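Long-range contact in cellulase (Rhodothermus marinus, PDB 3B7M), which hydrolyses internal beta-1,4-glucosidic bonds of cellulose, as a family 12 endoglucanase re-engineered on its active surface: residues Gly17-Ser22 against Ile62-Pro67. Sequence-based numbering, arbitrary orientation.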
ATOM      1  N   GLY A  17     -10.383  -2.759  16.553  1.00 18.31           N
ATOM      2  CA  GLY A  17     -10.288  -1.336  16.249  1.00 17.62           C
ATOM      3  C   GLY A  17      -8.939  -0.881  15.704  1.00 17.27           C
ATOM      4  O   GLY A  17      -8.754   0.303  15.408  1.00 16.76           O
ATOM      5  N   ARG A  18      -7.988  -1.805  15.590  1.00 16.88           N
ATOM      6  CA  ARG A  18      -6.631  -1.431  15.205  1.00 17.15           C
ATOM      7  C   ARG A  18      -6.503  -1.033  13.729  1.00 17.16           C
ATOM      8  O   ARG A  18      -5.731  -0.141  13.402  1.00 17.36           O
ATOM      9  CB  ARG A  18      -5.629  -2.530  15.559  1.00 16.88           C
ATOM     10  CG  ARG A  18      -4.193  -2.038  15.532  1.00 18.67           C
ATOM     11  CD  ARG A  18      -3.231  -3.155  15.889  1.00 22.51           C
ATOM     12  NE  ARG A  18      -1.835  -2.821  15.592  1.00 24.14           N
ATOM     13  CZ  ARG A  18      -1.070  -2.020  16.326  1.00 25.11           C
ATOM     14  NH1 ARG A  18      -1.559  -1.421  17.411  1.00 25.20           N
ATOM     15  NH2 ARG A  18       0.187  -1.800  15.962  1.00 23.78           N
ATOM     16  N   TYR A  19      -7.249  -1.703  12.852  1.00 16.24           N
ATOM     17  CA  TYR A  19      -7.122  -1.481  11.407  1.00 16.12           C
ATOM     18  C   TYR A  19      -8.477  -1.211  10.774  1.00 15.56           C
ATOM     19  O   TYR A  19      -9.514  -1.492  11.370  1.00 14.82           O
ATOM     20  CB  TYR A  19      -6.489  -2.695  10.701  1.00 15.59           C
ATOM     21  CG  TYR A  19      -5.208  -3.200  11.329  1.00 16.05           C
ATOM     22  CD1 TYR A  19      -4.087  -2.384  11.412  1.00 14.44           C
ATOM     23  CD2 TYR A  19      -5.113  -4.510  11.822  1.00 14.20           C
ATOM     24  CE1 TYR A  19      -2.901  -2.845  11.978  1.00 16.16           C
ATOM     25  CE2 TYR A  19      -3.922  -4.979  12.413  1.00 14.92           C
ATOM     26  CZ  TYR A  19      -2.826  -4.141  12.479  1.00 16.29           C
ATOM     27  OH  TYR A  19      -1.640  -4.564  13.061  1.00 17.55           O
ATOM     28  N   THR A  20      -8.454  -0.652   9.571  1.00 15.39           N
ATOM     29  CA  THR A  20      -9.665  -0.455   8.790  0.50 15.31           C
ATOM     30  C   THR A  20      -9.481  -1.135   7.438  1.00 15.51           C
ATOM     31  O   THR A  20      -8.388  -1.092   6.862  1.00 15.07           O
ATOM     32  CB  THR A  20      -9.998   1.045   8.612  0.50 15.48           C
ATOM     33  OG1 THR A  20      -8.892   1.714   8.000  0.50 15.96           O
ATOM     34  CG2 THR A  20     -10.288   1.707   9.970  0.50 14.33           C
ATOM     35  N   VAL A  21     -10.535  -1.782   6.953  1.00 14.96           N
ATOM     36  CA  VAL A  21     -10.500  -2.436   5.660  1.00 14.87           C
ATOM     37  C   VAL A  21     -11.459  -1.695   4.748  1.00 15.39           C
ATOM     38  O   VAL A  21     -12.616  -1.482   5.120  1.00 15.30           O
ATOM     39  CB  VAL A  21     -10.876  -3.933   5.775  1.00 15.02           C
ATOM     40  CG1 VAL A  21     -11.006  -4.567   4.405  1.00 15.18           C
ATOM     41  CG2 VAL A  21      -9.834  -4.674   6.598  1.00 14.39           C
ATOM     42  N   SER A  22     -10.976  -1.292   3.573  1.00 15.34           N
ATOM     43  CA  SER A  22     -11.772  -0.483   2.651  1.00 16.06           C
ATOM     44  C   SER A  22     -11.841  -1.064   1.254  1.00 15.96           C
ATOM     45  O   SER A  22     -10.846  -1.568   0.724  1.00 16.33           O
ATOM     46  CB  SER A  22     -11.224   0.945   2.561  1.00 15.61           C
ATOM     47  OG  SER A  22     -11.071   1.504   3.853  1.00 17.58           O
ATOM     48  N   ILE A  62      -6.050  -2.844   3.619  1.00 13.56           N
ATOM     49  CA  ILE A  62      -6.132  -2.768   5.070  1.00 13.86           C
ATOM     50  C   ILE A  62      -5.150  -1.696   5.545  1.00 15.13           C
ATOM     51  O   ILE A  62      -4.009  -1.639   5.069  1.00 15.18           O
ATOM     52  CB  ILE A  62      -5.886  -4.146   5.747  1.00 13.61           C
ATOM     53  CG1 ILE A  62      -5.975  -4.031   7.278  1.00 12.56           C
ATOM     54  CG2 ILE A  62      -4.577  -4.779   5.252  1.00 12.43           C
ATOM     55  CD1 ILE A  62      -6.173  -5.390   7.998  1.00 13.67           C
ATOM     56  N   GLN A  63      -5.597  -0.844   6.465  1.00 15.84           N
ATOM     57  CA  GLN A  63      -4.843   0.349   6.841  1.00 18.01           C
ATOM     58  C   GLN A  63      -4.625   0.420   8.343  1.00 18.52           C
ATOM     59  O   GLN A  63      -5.540   0.111   9.106  1.00 18.22           O
ATOM     60  CB  GLN A  63      -5.610   1.614   6.396  1.00 17.79           C
ATOM     61  CG  GLN A  63      -4.944   2.908   6.816  1.00 19.01           C
ATOM     62  CD  GLN A  63      -5.799   4.144   6.594  1.00 21.04           C
ATOM     63  OE1 GLN A  63      -5.580   4.894   5.648  1.00 25.68           O
ATOM     64  NE2 GLN A  63      -6.759   4.376   7.490  1.00 25.18           N
ATOM     65  N   PHE A  64      -3.417   0.817   8.745  1.00 19.03           N
ATOM     66  CA  PHE A  64      -3.119   1.219  10.119  1.00 20.26           C
ATOM     67  C   PHE A  64      -2.878   2.723  10.099  1.00 21.00           C
ATOM     68  O   PHE A  64      -1.940   3.195   9.443  1.00 20.39           O
ATOM     69  CB  PHE A  64      -1.877   0.474  10.668  1.00 20.04           C
ATOM     70  CG  PHE A  64      -1.449   0.917  12.056  1.00 20.85           C
ATOM     71  CD1 PHE A  64      -2.286   0.729  13.157  1.00 20.85           C
ATOM     72  CD2 PHE A  64      -0.193   1.502  12.263  1.00 20.60           C
ATOM     73  CE1 PHE A  64      -1.887   1.133  14.445  1.00 20.82           C
ATOM     74  CE2 PHE A  64       0.214   1.917  13.544  1.00 20.85           C
ATOM     75  CZ  PHE A  64      -0.634   1.736  14.635  1.00 20.87           C
ATOM     76  N   ALA A  65      -3.759   3.473  10.763  1.00 21.92           N
ATOM     77  CA  ALA A  65      -3.579   4.915  10.915  1.00 23.36           C
ATOM     78  C   ALA A  65      -2.746   5.113  12.168  1.00 24.27           C
ATOM     79  O   ALA A  65      -3.030   4.501  13.200  1.00 24.62           O
ATOM     80  CB  ALA A  65      -4.915   5.613  11.042  1.00 23.26           C
ATOM     81  N   ILE A  66      -1.688   5.912  12.070  1.00 25.76           N
ATOM     82  CA  ILE A  66      -0.841   6.181  13.231  1.00 27.40           C
ATOM     83  C   ILE A  66      -1.698   6.899  14.292  1.00 28.37           C
ATOM     84  O   ILE A  66      -2.353   7.897  13.988  1.00 28.79           O
ATOM     85  CB  ILE A  66       0.445   6.986  12.860  1.00 27.32           C
ATOM     86  CG1 ILE A  66       1.196   6.348  11.673  1.00 28.59           C
ATOM     87  CG2 ILE A  66       1.376   7.154  14.072  1.00 28.18           C
ATOM     88  CD1 ILE A  66       1.711   4.933  11.863  1.00 27.16           C
ATOM     89  N   PRO A  67      -1.729   6.364  15.523  1.00 29.45           N
ATOM     90  CA  PRO A  67      -2.638   6.874  16.554  1.00 30.61           C
ATOM     91  C   PRO A  67      -2.288   8.282  17.045  1.00 31.61           C
ATOM     92  O   PRO A  67      -3.190   9.100  17.225  1.00 31.68           O
ATOM     93  CB  PRO A  67      -2.500   5.855  17.695  1.00 30.59           C
ATOM     94  CG  PRO A  67      -1.734   4.713  17.140  1.00 30.09           C
ATOM     95  CD  PRO A  67      -0.913   5.248  16.021  1.00 29.83           C
TER
HETATM   96  O   HOH W   1      -6.119   2.045  12.123  1.00 28.03           O
HETATM   97  O   HOH W   2      -7.346   2.999   9.655  1.00 28.07           O
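Q63 O is gripped by T20 N at 3.0 Å (N-H...O 159°, in the carbonyl plane), weakly by a water and, less directly, by a bent CA-H...O contact from Y19 CA. The return bond, Q63 N to T20 O at 2.8 Å, completes an antiparallel hydrogen-bonded pair; V21 and I62 form the next, non-hydrogen-bonded one. The T20 and Q63 side chains leave the sheet together on one face, where that same water joins T20 OG1 and Q63 NE2, 2.6 Å from each, while Q63 OE1 is bonded to Q194. Beyond Y19 the direct ladder gives way to a second water that donates to R18 O at 2.6 Å and accepts from A65 N at 3.1 Å. The guanidinium of R18 stacks on the F64 ring (planes 25° apart), F64 CE1 standing over the guanidinium centre. The R18 chain, extended from CG to NE with CG anti to the backbone N (chi1 -164°), brings the group there, and two bonds limit its rotation: NE to Y19 OH at 3.1 Å, in the guanidinium plane, and NH2 to V213 O. I62 CG1 packs on Y19 CB at 3.7 Å. Strand 19-22 lies between strands 11-14 and 61-65 in one sheet of the family 12 beta-jelly-roll, its Y19 and V21 side chains reaching F211 and I34 of the other sheet.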